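Local coordinates for 2,3-dihydroxybenzoate-AMP ligase (Bacillus subtilis, PDB 1MDB), which is a two-domain AMP-binding enzyme of the ANL superfamily, with a large N-terminal domain and a small C-terminal domain, at residues S112-F117 and R142-K147; F120-A125 and Y392-E397; V474-R479 and V506-S511. All blocks are in the same frame, centred on the assembly; numbering follows the deposited sequence.

Interaction 1 (S112-F117 and R142-K147); sequences SEITYF and RQVQSK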
ATOM      1  N   SER A 112      13.165   8.982  13.469  1.00 32.68           N
ATOM      2  CA  SER A 112      14.016   7.826  13.255  1.00 34.07           C
ATOM      3  C   SER A 112      13.918   7.322  11.810  1.00 33.59           C
ATOM      4  O   SER A 112      14.941   7.131  11.150  1.00 32.22           O
ATOM      5  CB  SER A 112      13.651   6.712  14.232  1.00 37.86           C
ATOM      6  OG  SER A 112      14.803   5.961  14.565  1.00 44.30           O
ATOM      7  N   GLU A 113      12.702   7.111  11.311  1.00 32.05           N
ATOM      8  CA  GLU A 113      12.547   6.642   9.937  1.00 32.54           C
ATOM      9  C   GLU A 113      12.897   7.738   8.923  1.00 31.10           C
ATOM     10  O   GLU A 113      13.588   7.474   7.945  1.00 30.81           O
ATOM     11  CB  GLU A 113      11.121   6.152   9.683  1.00 35.82           C
ATOM     12  CG  GLU A 113      10.719   4.970  10.540  1.00 38.92           C
ATOM     13  CD  GLU A 113       9.638   5.326  11.526  1.00 40.25           C
ATOM     14  OE1 GLU A 113       9.722   6.409  12.151  1.00 42.03           O
ATOM     15  OE2 GLU A 113       8.705   4.517  11.677  1.00 43.93           O
ATOM     16  N   ILE A 114      12.432   8.965   9.158  1.00 28.83           N
ATOM     17  CA  ILE A 114      12.723  10.057   8.223  1.00 28.78           C
ATOM     18  C   ILE A 114      14.228  10.327   8.121  1.00 29.32           C
ATOM     19  O   ILE A 114      14.773  10.449   7.019  1.00 29.02           O
ATOM     20  CB  ILE A 114      11.990  11.362   8.614  1.00 24.54           C
ATOM     21  CG1 ILE A 114      10.474  11.139   8.573  1.00 25.57           C
ATOM     22  CG2 ILE A 114      12.362  12.483   7.646  1.00 24.98           C
ATOM     23  CD1 ILE A 114       9.947  10.588   7.236  1.00 23.26           C
ATOM     24  N   THR A 115      14.901  10.416   9.265  1.00 28.43           N
ATOM     25  CA  THR A 115      16.346  10.645   9.266  1.00 30.27           C
ATOM     26  C   THR A 115      17.035   9.558   8.430  1.00 29.27           C
ATOM     27  O   THR A 115      17.969   9.829   7.680  1.00 31.10           O
ATOM     28  CB  THR A 115      16.907  10.638  10.712  1.00 28.70           C
ATOM     29  OG1 THR A 115      16.306  11.706  11.447  1.00 28.02           O
ATOM     30  CG2 THR A 115      18.420  10.834  10.718  1.00 30.96           C
ATOM     31  N   TYR A 116      16.556   8.329   8.558  1.00 29.56           N
ATOM     32  CA  TYR A 116      17.109   7.213   7.805  1.00 28.65           C
ATOM     33  C   TYR A 116      16.897   7.429   6.305  1.00 29.36           C
ATOM     34  O   TYR A 116      17.844   7.362   5.516  1.00 28.05           O
ATOM     35  CB  TYR A 116      16.438   5.918   8.249  1.00 32.88           C
ATOM     36  CG  TYR A 116      16.774   4.731   7.379  1.00 36.06           C
ATOM     37  CD1 TYR A 116      18.079   4.254   7.293  1.00 38.09           C
ATOM     38  CD2 TYR A 116      15.787   4.093   6.633  1.00 35.60           C
ATOM     39  CE1 TYR A 116      18.392   3.172   6.486  1.00 41.92           C
ATOM     40  CE2 TYR A 116      16.087   3.010   5.823  1.00 40.04           C
ATOM     41  CZ  TYR A 116      17.391   2.555   5.753  1.00 42.17           C
ATOM     42  OH  TYR A 116      17.705   1.492   4.939  1.00 49.10           O
ATOM     43  N   PHE A 117      15.651   7.696   5.913  1.00 27.62           N
ATOM     44  CA  PHE A 117      15.334   7.933   4.505  1.00 27.54           C
ATOM     45  C   PHE A 117      16.185   9.063   3.911  1.00 27.94           C
ATOM     46  O   PHE A 117      16.644   8.969   2.770  1.00 26.96           O
ATOM     47  CB  PHE A 117      13.850   8.303   4.343  1.00 27.14           C
ATOM     48  CG  PHE A 117      12.886   7.253   4.847  1.00 26.72           C
ATOM     49  CD1 PHE A 117      11.572   7.597   5.158  1.00 30.15           C
ATOM     50  CD2 PHE A 117      13.277   5.928   4.998  1.00 26.40           C
ATOM     51  CE1 PHE A 117      10.662   6.636   5.615  1.00 29.50           C
ATOM     52  CE2 PHE A 117      12.376   4.962   5.454  1.00 26.01           C
ATOM     53  CZ  PHE A 117      11.067   5.317   5.762  1.00 26.58           C
ATOM     54  N   ARG A 142      12.600  19.822  12.470  1.00 27.49           N
ATOM     55  CA  ARG A 142      13.644  20.320  13.352  1.00 29.53           C
ATOM     56  C   ARG A 142      14.436  19.170  13.927  1.00 30.31           C
ATOM     57  O   ARG A 142      15.657  19.251  14.050  1.00 32.54           O
ATOM     58  CB  ARG A 142      13.046  21.171  14.474  1.00 29.51           C
ATOM     59  CG  ARG A 142      12.379  22.433  13.953  1.00 27.99           C
ATOM     60  CD  ARG A 142      11.937  23.376  15.055  1.00 26.80           C
ATOM     61  NE  ARG A 142      11.190  24.482  14.475  1.00 25.15           N
ATOM     62  CZ  ARG A 142       9.867  24.515  14.371  1.00 27.11           C
ATOM     63  NH1 ARG A 142       9.130  23.508  14.828  1.00 32.56           N
ATOM     64  NH2 ARG A 142       9.282  25.532  13.762  1.00 27.44           N
ATOM     65  N   GLN A 143      13.746  18.091  14.278  1.00 30.83           N
ATOM     66  CA  GLN A 143      14.427  16.928  14.820  1.00 29.92           C
ATOM     67  C   GLN A 143      15.335  16.334  13.750  1.00 31.28           C
ATOM     68  O   GLN A 143      16.487  15.974  14.018  1.00 30.46           O
ATOM     69  CB  GLN A 143      13.401  15.889  15.292  1.00 31.83           C
ATOM     70  CG  GLN A 143      12.716  16.290  16.585  1.00 32.15           C
ATOM     71  CD  GLN A 143      11.605  15.349  16.992  1.00 34.23           C
ATOM     72  OE1 GLN A 143      11.329  15.182  18.181  1.00 35.75           O
ATOM     73  NE2 GLN A 143      10.950  14.743  16.012  1.00 29.91           N
ATOM     74  N   VAL A 144      14.827  16.246  12.527  1.00 31.58           N
ATOM     75  CA  VAL A 144      15.635  15.686  11.453  1.00 32.91           C
ATOM     76  C   VAL A 144      16.894  16.520  11.185  1.00 33.88           C
ATOM     77  O   VAL A 144      17.994  15.966  11.165  1.00 33.83           O
ATOM     78  CB  VAL A 144      14.809  15.520  10.158  1.00 32.83           C
ATOM     79  CG1 VAL A 144      15.679  14.933   9.055  1.00 32.74           C
ATOM     80  CG2 VAL A 144      13.624  14.592  10.428  1.00 30.59           C
ATOM     81  N   GLN A 145      16.747  17.838  11.008  1.00 33.95           N
ATOM     82  CA  GLN A 145      17.909  18.693  10.748  1.00 35.48           C
ATOM     83  C   GLN A 145      18.984  18.591  11.827  1.00 36.93           C
ATOM     84  O   GLN A 145      20.181  18.598  11.518  1.00 34.91           O
ATOM     85  CB  GLN A 145      17.516  20.171  10.607  1.00 36.13           C
ATOM     86  CG  GLN A 145      16.853  20.553   9.300  1.00 38.30           C
ATOM     87  CD  GLN A 145      16.975  22.049   9.006  1.00 40.73           C
ATOM     88  OE1 GLN A 145      16.969  22.873   9.918  1.00 38.44           O
ATOM     89  NE2 GLN A 145      17.076  22.400   7.724  1.00 37.92           N
ATOM     90  N   SER A 146      18.572  18.508  13.092  1.00 37.06           N
ATOM     91  CA  SER A 146      19.554  18.410  14.168  1.00 37.34           C
ATOM     92  C   SER A 146      20.351  17.110  14.036  1.00 38.62           C
ATOM     93  O   SER A 146      21.443  16.972  14.595  1.00 37.38           O
ATOM     94  CB  SER A 146      18.875  18.509  15.547  1.00 37.37           C
ATOM     95  OG  SER A 146      18.004  17.426  15.801  1.00 39.57           O
ATOM     96  N   LYS A 147      19.809  16.152  13.292  1.00 37.91           N
ATOM     97  CA  LYS A 147      20.521  14.903  13.071  1.00 39.43           C
ATOM     98  C   LYS A 147      21.249  14.991  11.731  1.00 39.16           C
ATOM     99  O   LYS A 147      22.281  14.353  11.538  1.00 40.47           O
ATOM    100  CB  LYS A 147      19.560  13.711  13.064  1.00 40.97           C
ATOM    101  CG  LYS A 147      19.134  13.238  14.442  1.00 43.81           C
ATOM    102  CD  LYS A 147      18.069  12.157  14.335  1.00 48.50           C
ATOM    103  CE  LYS A 147      17.527  11.760  15.702  1.00 50.69           C
ATOM    104  NZ  LYS A 147      16.368  10.827  15.574  1.00 53.15           N
TER
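T115 meets K147 and V144 at the point where two helices cross, and the side chains of T115 and K147 run at roughly a right angle to each other. Both branches of the threonine take part: OG1 lies 3.4 Å from K147 CD, while CG2 sits 3.9 Å from K147 CD and equally far from K147 CB. The aliphatic stem of the lysine thus passes across the fork of T115. With chi1 at -62°, OG1 stands beside its own backbone N and CG2 points away from it, which presents the fork to the lysine stem. The hydroxyl has its polar partner within its own helix, the carbonyl of S111, and its approach to K147 CD is plain van der Waals packing. Beyond CG the lysine chain is extended and carries NZ past T115 toward the start of that helix, to a weak hydrogen bond with S111 OG.

These are the helices 111-120 and 137-147, which belong to successive beta-alpha-beta crossovers of the sheet containing the parallel strands 101-104, 125-132 and 154-157. Their local axes cross at -48° and approach to 9.5 Å; the closest CA pair, T115 CA and V144 CA, is 5.5 Å apart.

On the buried side of T115, V144 turns its two methyls to different partners. CG2 reaches I114 CG2 at 3.7 Å, the two side chains again crossing near 90°, whereas V144 CG1 comes within 4.1 Å of T115 OG1. The end of the I114 side chain leads away from V144, and the residue also packs on Q81 and H109.

Interaction 2 (F120-A125 and Y392-E397); sequences FAEAAA and YYKAEE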
ATOM      1  N   PHE A 120      20.223   7.702   3.951  1.00 33.20           N
ATOM      2  CA  PHE A 120      20.346   6.649   2.957  1.00 32.25           C
ATOM      3  C   PHE A 120      20.187   7.190   1.535  1.00 33.47           C
ATOM      4  O   PHE A 120      21.082   7.046   0.708  1.00 33.96           O
ATOM      5  CB  PHE A 120      19.298   5.580   3.244  1.00 29.76           C
ATOM      6  CG  PHE A 120      19.474   4.315   2.459  1.00 26.73           C
ATOM      7  CD1 PHE A 120      20.725   3.721   2.338  1.00 27.40           C
ATOM      8  CD2 PHE A 120      18.375   3.680   1.899  1.00 24.53           C
ATOM      9  CE1 PHE A 120      20.875   2.506   1.671  1.00 28.72           C
ATOM     10  CE2 PHE A 120      18.514   2.460   1.230  1.00 26.68           C
ATOM     11  CZ  PHE A 120      19.764   1.874   1.117  1.00 26.18           C
ATOM     12  N   ALA A 121      19.053   7.825   1.257  1.00 32.73           N
ATOM     13  CA  ALA A 121      18.803   8.374  -0.067  1.00 32.12           C
ATOM     14  C   ALA A 121      19.600   9.649  -0.354  1.00 34.02           C
ATOM     15  O   ALA A 121      19.559  10.171  -1.474  1.00 32.14           O
ATOM     16  CB  ALA A 121      17.316   8.642  -0.236  1.00 33.56           C
ATOM     17  N   GLU A 122      20.323  10.150   0.648  1.00 33.81           N
ATOM     18  CA  GLU A 122      21.111  11.367   0.469  1.00 34.37           C
ATOM     19  C   GLU A 122      20.188  12.428  -0.125  1.00 33.25           C
ATOM     20  O   GLU A 122      20.508  13.067  -1.127  1.00 35.12           O
ATOM     21  CB  GLU A 122      22.297  11.091  -0.472  1.00 37.08           C
ATOM     22  CG  GLU A 122      23.372  10.179   0.139  1.00 41.85           C
ATOM     23  CD  GLU A 122      24.221   9.445  -0.900  1.00 44.10           C
ATOM     24  OE1 GLU A 122      24.749  10.093  -1.824  1.00 46.68           O
ATOM     25  OE2 GLU A 122      24.366   8.211  -0.786  1.00 45.44           O
ATOM     26  N   ALA A 123      19.039  12.599   0.515  1.00 30.85           N
ATOM     27  CA  ALA A 123      18.012  13.540   0.083  1.00 30.91           C
ATOM     28  C   ALA A 123      18.467  14.990  -0.022  1.00 31.18           C
ATOM     29  O   ALA A 123      19.170  15.506   0.856  1.00 30.63           O
ATOM     30  CB  ALA A 123      16.809  13.445   1.024  1.00 29.32           C
ATOM     31  N   ALA A 124      18.045  15.644  -1.101  1.00 31.67           N
ATOM     32  CA  ALA A 124      18.371  17.046  -1.347  1.00 31.34           C
ATOM     33  C   ALA A 124      17.297  17.950  -0.756  1.00 30.82           C
ATOM     34  O   ALA A 124      17.505  19.162  -0.587  1.00 31.26           O
ATOM     35  CB  ALA A 124      18.489  17.301  -2.842  1.00 30.87           C
ATOM     36  N   ALA A 125      16.143  17.360  -0.451  1.00 29.16           N
ATOM     37  CA  ALA A 125      15.026  18.106   0.113  1.00 26.19           C
ATOM     38  C   ALA A 125      14.049  17.209   0.869  1.00 25.65           C
ATOM     39  O   ALA A 125      13.975  15.994   0.648  1.00 25.58           O
ATOM     40  CB  ALA A 125      14.303  18.871  -0.996  1.00 27.01           C
ATOM     41  N   TYR A 392      16.521  -4.261  -4.668  1.00 32.32           N
ATOM     42  CA  TYR A 392      16.298  -3.080  -3.848  1.00 31.05           C
ATOM     43  C   TYR A 392      17.425  -2.076  -4.043  1.00 29.96           C
ATOM     44  O   TYR A 392      18.519  -2.430  -4.478  1.00 30.90           O
ATOM     45  CB  TYR A 392      16.207  -3.448  -2.361  1.00 29.13           C
ATOM     46  CG  TYR A 392      15.008  -4.290  -1.988  1.00 29.02           C
ATOM     47  CD1 TYR A 392      15.117  -5.669  -1.842  1.00 30.07           C
ATOM     48  CD2 TYR A 392      13.764  -3.698  -1.764  1.00 29.28           C
ATOM     49  CE1 TYR A 392      14.014  -6.443  -1.474  1.00 28.79           C
ATOM     50  CE2 TYR A 392      12.661  -4.458  -1.402  1.00 29.85           C
ATOM     51  CZ  TYR A 392      12.791  -5.826  -1.258  1.00 30.37           C
ATOM     52  OH  TYR A 392      11.696  -6.571  -0.910  1.00 31.57           O
ATOM     53  N   TYR A 393      17.144  -0.825  -3.695  1.00 29.75           N
ATOM     54  CA  TYR A 393      18.087   0.278  -3.815  1.00 28.80           C
ATOM     55  C   TYR A 393      19.306   0.096  -2.898  1.00 30.80           C
ATOM     56  O   TYR A 393      19.159  -0.130  -1.695  1.00 30.95           O
ATOM     57  CB  TYR A 393      17.346   1.570  -3.480  1.00 27.04           C
ATOM     58  CG  TYR A 393      18.140   2.837  -3.617  1.00 25.10           C
ATOM     59  CD1 TYR A 393      18.590   3.276  -4.862  1.00 24.98           C
ATOM     60  CD2 TYR A 393      18.401   3.623  -2.503  1.00 23.49           C
ATOM     61  CE1 TYR A 393      19.282   4.483  -4.987  1.00 25.52           C
ATOM     62  CE2 TYR A 393      19.084   4.817  -2.613  1.00 26.74           C
ATOM     63  CZ  TYR A 393      19.523   5.244  -3.852  1.00 26.14           C
ATOM     64  OH  TYR A 393      20.204   6.424  -3.927  1.00 26.35           O
ATOM     65  N   LYS A 394      20.502   0.192  -3.478  1.00 31.76           N
ATOM     66  CA  LYS A 394      21.763   0.032  -2.742  1.00 32.71           C
ATOM     67  C   LYS A 394      21.665  -0.985  -1.608  1.00 33.61           C
ATOM     68  O   LYS A 394      21.865  -0.634  -0.448  1.00 32.02           O
ATOM     69  CB  LYS A 394      22.215   1.373  -2.155  1.00 33.97           C
ATOM     70  CG  LYS A 394      22.381   2.487  -3.170  1.00 35.39           C
ATOM     71  CD  LYS A 394      22.916   3.748  -2.513  1.00 37.56           C
ATOM     72  CE  LYS A 394      23.114   4.856  -3.533  1.00 38.32           C
ATOM     73  NZ  LYS A 394      23.684   6.094  -2.924  1.00 38.91           N
ATOM     74  N   ALA A 395      21.355  -2.238  -1.929  1.00 33.92           N
ATOM     75  CA  ALA A 395      21.232  -3.259  -0.889  1.00 36.97           C
ATOM     76  C   ALA A 395      21.663  -4.626  -1.398  1.00 39.67           C
ATOM     77  O   ALA A 395      20.858  -5.559  -1.476  1.00 38.77           O
ATOM     78  CB  ALA A 395      19.794  -3.314  -0.377  1.00 37.69           C
ATOM     79  N   GLU A 396      22.947  -4.727  -1.729  1.00 42.59           N
ATOM     80  CA  GLU A 396      23.553  -5.948  -2.255  1.00 46.96           C
ATOM     81  C   GLU A 396      23.243  -7.199  -1.443  1.00 47.05           C
ATOM     82  O   GLU A 396      22.730  -8.189  -1.971  1.00 46.62           O
ATOM     83  CB  GLU A 396      25.070  -5.760  -2.349  1.00 49.40           C
ATOM     84  CG  GLU A 396      25.473  -4.567  -3.203  1.00 55.58           C
ATOM     85  CD  GLU A 396      26.938  -4.205  -3.060  1.00 59.75           C
ATOM     86  OE1 GLU A 396      27.354  -3.187  -3.658  1.00 62.63           O
ATOM     87  OE2 GLU A 396      27.673  -4.934  -2.354  1.00 61.42           O
ATOM     88  N   GLU A 397      23.563  -7.155  -0.157  1.00 48.16           N
ATOM     89  CA  GLU A 397      23.326  -8.294   0.714  1.00 50.85           C
ATOM     90  C   GLU A 397      21.871  -8.743   0.696  1.00 50.83           C
ATOM     91  O   GLU A 397      21.570  -9.905   0.401  1.00 50.95           O
ATOM     92  CB  GLU A 397      23.739  -7.956   2.147  1.00 53.14           C
ATOM     93  CG  GLU A 397      23.487  -9.076   3.136  1.00 56.84           C
ATOM     94  CD  GLU A 397      23.975  -8.730   4.525  1.00 60.44           C
ATOM     95  OE1 GLU A 397      25.203  -8.546   4.686  1.00 61.94           O
ATOM     96  OE2 GLU A 397      23.133  -8.635   5.449  1.00 61.01           O
TER
HETATM   97  O   HOH W   1      21.834   7.419  -1.804  1.00 23.17           O
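K394 begins its contact at CB, which lies 4.1 Å from CZ of the F120 ring; K394 O also approaches that ring, at its edge and in its plane. CG then sits 3.9 Å above the Y393 ring, over its centre. Extended from there (chi2 -176°), the chain follows the same tyrosine face outward, with CD 3.9 Å and CE 3.6 Å from Y393 CZ. At the tip, NZ forms a salt bridge with E122 OE2 at 3.1 Å and donates to a water that is also hydrogen-bonded to Y393 OH and F120 O, with a weak bond to E122 OE2. Ammonium, carboxylate and phenol thus share one water.

Next to this polar end, the edge of Y393 is directed at the face of F120 in a T-shaped pair, with centroids 5.7 Å apart and planes at 77°; the nearest atoms are Y393 CD2 and F120 CE2, at 3.9 Å. Y393 also rests on L199 and P201 of strand 199-203. The contact is a junction of helix ends: the Schellman motif at E122, which closes helix 111-120, meets the loop whose A395 is the N-cap of helix 396-402.

Interaction 3 (V474-R479 and V506-S511); sequences VFIIPR and VEFVES
E507 is bonded through both its backbone N and its backbone O to the neighbouring strand. Its N-H points at V474 O over 3.0 Å and is nearly straight, 173° at the hydrogen, although the donor is tilted from the carbonyl plane. E507 O accepts from I476 N at 2.7 Å, here close to the line of the C=O bond. A third bond, V509 N to I476 O at 2.9 Å, carries the pattern past the end of the regular strand. Between these bonds lie CA-H...O contacts, such as F475 CA to E507 O at 3.2 Å.

The bridges V474-V506, F475-E507 and I476-F508 are parallel, as expected for a beta-alpha-beta unit: strand 469-478 passes through helix 485-494 into strand 505-508, within the three-stranded sheet of the C-terminal domain. The short strand axes are inclined by 35°.

F475 and E507 share one face of the sheet. There E507 CB sits over the phenylalanine ring in a CH-pi contact, 4.0 Å from the centroid, while V509 CG1 comes to the ring's edge. The glutamate chain bends at chi2 (-65°), and its carboxylate leads away to salt bridges with R505 and K532.

V474, I476, V506 and F508 occupy the other face, where L488 of helix 485-494 packs on I476 and F508. V474 CG1 and V506 CG2 meet at 3.7 Å, their side chains lying side by side. Similarly, I476 CB lies 3.7 Å from F508 CD2, and P478 CG reaches that same ring carbon at 3.8 Å.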
ATOM      1  N   VAL A 474      -4.190 -15.179  20.641  1.00 26.85           N
ATOM      2  CA  VAL A 474      -5.037 -14.419  19.724  1.00 25.92           C
ATOM      3  C   VAL A 474      -5.527 -13.139  20.382  1.00 25.72           C
ATOM      4  O   VAL A 474      -6.107 -13.167  21.470  1.00 26.28           O
ATOM      5  CB  VAL A 474      -6.285 -15.225  19.244  1.00 26.25           C
ATOM      6  CG1 VAL A 474      -7.182 -15.612  20.423  1.00 21.75           C
ATOM      7  CG2 VAL A 474      -7.074 -14.385  18.264  1.00 24.52           C
ATOM      8  N   PHE A 475      -5.277 -12.004  19.740  1.00 26.77           N
ATOM      9  CA  PHE A 475      -5.755 -10.740  20.285  1.00 26.21           C
ATOM     10  C   PHE A 475      -7.141 -10.517  19.692  1.00 25.94           C
ATOM     11  O   PHE A 475      -7.329 -10.579  18.485  1.00 25.49           O
ATOM     12  CB  PHE A 475      -4.811  -9.594  19.915  1.00 27.55           C
ATOM     13  CG  PHE A 475      -3.511  -9.622  20.662  1.00 26.97           C
ATOM     14  CD1 PHE A 475      -2.521 -10.544  20.332  1.00 25.90           C
ATOM     15  CD2 PHE A 475      -3.281  -8.735  21.718  1.00 27.26           C
ATOM     16  CE1 PHE A 475      -1.316 -10.588  21.041  1.00 26.99           C
ATOM     17  CE2 PHE A 475      -2.079  -8.768  22.435  1.00 25.97           C
ATOM     18  CZ  PHE A 475      -1.099  -9.694  22.097  1.00 26.20           C
ATOM     19  N   ILE A 476      -8.117 -10.287  20.555  1.00 27.25           N
ATOM     20  CA  ILE A 476      -9.487 -10.074  20.116  1.00 27.05           C
ATOM     21  C   ILE A 476      -9.964  -8.661  20.458  1.00 29.93           C
ATOM     22  O   ILE A 476      -9.696  -8.149  21.548  1.00 30.84           O
ATOM     23  CB  ILE A 476     -10.444 -11.068  20.816  1.00 26.79           C
ATOM     24  CG1 ILE A 476     -10.062 -12.514  20.472  1.00 25.09           C
ATOM     25  CG2 ILE A 476     -11.879 -10.762  20.435  1.00 27.34           C
ATOM     26  CD1 ILE A 476     -10.275 -12.891  19.012  1.00 24.84           C
ATOM     27  N   ILE A 477     -10.648  -8.029  19.512  1.00 31.38           N
ATOM     28  CA  ILE A 477     -11.230  -6.717  19.741  1.00 31.53           C
ATOM     29  C   ILE A 477     -12.706  -7.048  19.918  1.00 32.43           C
ATOM     30  O   ILE A 477     -13.375  -7.467  18.971  1.00 29.42           O
ATOM     31  CB  ILE A 477     -11.044  -5.775  18.537  1.00 33.42           C
ATOM     32  CG1 ILE A 477      -9.566  -5.384  18.401  1.00 33.04           C
ATOM     33  CG2 ILE A 477     -11.900  -4.531  18.724  1.00 33.94           C
ATOM     34  CD1 ILE A 477      -9.245  -4.570  17.151  1.00 31.23           C
ATOM     35  N   PRO A 478     -13.224  -6.897  21.149  1.00 34.49           N
ATOM     36  CA  PRO A 478     -14.618  -7.178  21.498  1.00 37.18           C
ATOM     37  C   PRO A 478     -15.627  -6.315  20.763  1.00 40.67           C
ATOM     38  O   PRO A 478     -15.429  -5.114  20.604  1.00 41.85           O
ATOM     39  CB  PRO A 478     -14.660  -6.916  23.005  1.00 37.32           C
ATOM     40  CG  PRO A 478     -13.247  -7.088  23.442  1.00 36.66           C
ATOM     41  CD  PRO A 478     -12.485  -6.430  22.334  1.00 34.14           C
ATOM     42  N   ARG A 479     -16.707  -6.932  20.304  1.00 44.85           N
ATOM     43  CA  ARG A 479     -17.759  -6.190  19.627  1.00 48.56           C
ATOM     44  C   ARG A 479     -18.715  -5.816  20.748  1.00 53.06           C
ATOM     45  O   ARG A 479     -19.845  -6.301  20.803  1.00 54.75           O
ATOM     46  CB  ARG A 479     -18.467  -7.071  18.602  1.00 49.36           C
ATOM     47  CG  ARG A 479     -19.637  -6.398  17.920  1.00 50.19           C
ATOM     48  CD  ARG A 479     -20.269  -7.325  16.903  1.00 53.17           C
ATOM     49  NE  ARG A 479     -19.329  -7.701  15.853  1.00 54.78           N
ATOM     50  CZ  ARG A 479     -18.733  -6.833  15.043  1.00 57.17           C
ATOM     51  NH1 ARG A 479     -18.979  -5.533  15.163  1.00 57.53           N
ATOM     52  NH2 ARG A 479     -17.893  -7.262  14.111  1.00 58.53           N
ATOM     53  N   VAL A 506      -5.806 -15.965  25.046  1.00 29.02           N
ATOM     54  CA  VAL A 506      -6.654 -14.923  24.473  1.00 29.40           C
ATOM     55  C   VAL A 506      -6.456 -13.569  25.155  1.00 31.15           C
ATOM     56  O   VAL A 506      -6.558 -13.463  26.378  1.00 31.67           O
ATOM     57  CB  VAL A 506      -8.142 -15.304  24.587  1.00 29.94           C
ATOM     58  CG1 VAL A 506      -9.012 -14.159  24.089  1.00 27.51           C
ATOM     59  CG2 VAL A 506      -8.417 -16.577  23.786  1.00 26.29           C
ATOM     60  N   GLU A 507      -6.173 -12.538  24.360  1.00 29.08           N
ATOM     61  CA  GLU A 507      -5.980 -11.190  24.889  1.00 30.97           C
ATOM     62  C   GLU A 507      -7.013 -10.239  24.297  1.00 30.58           C
ATOM     63  O   GLU A 507      -7.135 -10.130  23.080  1.00 29.28           O
ATOM     64  CB  GLU A 507      -4.581 -10.667  24.554  1.00 30.54           C
ATOM     65  CG  GLU A 507      -3.441 -11.313  25.311  1.00 33.11           C
ATOM     66  CD  GLU A 507      -3.482 -11.037  26.798  1.00 35.48           C
ATOM     67  OE1 GLU A 507      -3.890  -9.929  27.188  1.00 38.56           O
ATOM     68  OE2 GLU A 507      -3.086 -11.922  27.578  1.00 38.43           O
ATOM     69  N   PHE A 508      -7.765  -9.562  25.154  1.00 30.41           N
ATOM     70  CA  PHE A 508      -8.757  -8.617  24.670  1.00 33.93           C
ATOM     71  C   PHE A 508      -8.184  -7.203  24.676  1.00 34.37           C
ATOM     72  O   PHE A 508      -7.581  -6.770  25.657  1.00 34.32           O
ATOM     73  CB  PHE A 508     -10.025  -8.690  25.517  1.00 34.78           C
ATOM     74  CG  PHE A 508     -10.726 -10.007  25.421  1.00 37.99           C
ATOM     75  CD1 PHE A 508     -10.552 -10.975  26.403  1.00 39.64           C
ATOM     76  CD2 PHE A 508     -11.515 -10.307  24.310  1.00 38.22           C
ATOM     77  CE1 PHE A 508     -11.148 -12.227  26.279  1.00 40.27           C
ATOM     78  CE2 PHE A 508     -12.116 -11.555  24.173  1.00 38.76           C
ATOM     79  CZ  PHE A 508     -11.932 -12.519  25.159  1.00 40.41           C
ATOM     80  N   VAL A 509      -8.346  -6.504  23.555  1.00 34.43           N
ATOM     81  CA  VAL A 509      -7.854  -5.138  23.410  1.00 31.73           C
ATOM     82  C   VAL A 509      -8.900  -4.329  22.664  1.00 33.96           C
ATOM     83  O   VAL A 509      -9.807  -4.894  22.048  1.00 33.89           O
ATOM     84  CB  VAL A 509      -6.535  -5.074  22.598  1.00 30.16           C
ATOM     85  CG1 VAL A 509      -5.404  -5.763  23.363  1.00 26.20           C
ATOM     86  CG2 VAL A 509      -6.742  -5.712  21.213  1.00 28.59           C
ATOM     87  N   GLU A 510      -8.758  -3.009  22.714  1.00 34.19           N
ATOM     88  CA  GLU A 510      -9.681  -2.105  22.046  1.00 35.36           C
ATOM     89  C   GLU A 510      -9.269  -1.865  20.601  1.00 33.07           C
ATOM     90  O   GLU A 510     -10.095  -1.487  19.775  1.00 32.86           O
ATOM     91  CB  GLU A 510      -9.747  -0.780  22.803  1.00 39.70           C
ATOM     92  CG  GLU A 510     -10.585   0.276  22.122  1.00 47.74           C
ATOM     93  CD  GLU A 510     -10.718   1.537  22.950  1.00 51.54           C
ATOM     94  OE1 GLU A 510      -9.679   2.085  23.386  1.00 53.96           O
ATOM     95  OE2 GLU A 510     -11.869   1.982  23.161  1.00 54.63           O
ATOM     96  N   SER A 511      -7.994  -2.089  20.297  1.00 31.52           N
ATOM     97  CA  SER A 511      -7.491  -1.908  18.943  1.00 32.36           C
ATOM     98  C   SER A 511      -6.182  -2.663  18.770  1.00 32.35           C
ATOM     99  O   SER A 511      -5.547  -3.047  19.751  1.00 34.42           O
ATOM    100  CB  SER A 511      -7.269  -0.418  18.649  1.00 33.06           C
ATOM    101  OG  SER A 511      -6.224   0.096  19.451  1.00 34.19           O
TER

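From the N terminus, residues 112-117 come first, followed after a two-residue gap by 120-125. Interaction 1 closes when the chain returns at 142-147, after a short excursion through strand 125-132. Interaction 2 opens inside that loop and closes only at 392-397, with 266 residues between its segments, so the two cross; their centres are about 15 Å apart. Helix 111-120 is thereby engaged twice, in its first half against helix 137-147 and at its C-terminal end against the approach to helix 396-402. Interaction 3 follows in series, closing a beta-alpha-beta unit in the C-terminal domain. Its centre lies about 34 Å and 39 Å from those of interactions 1 and 2, and it touches neither.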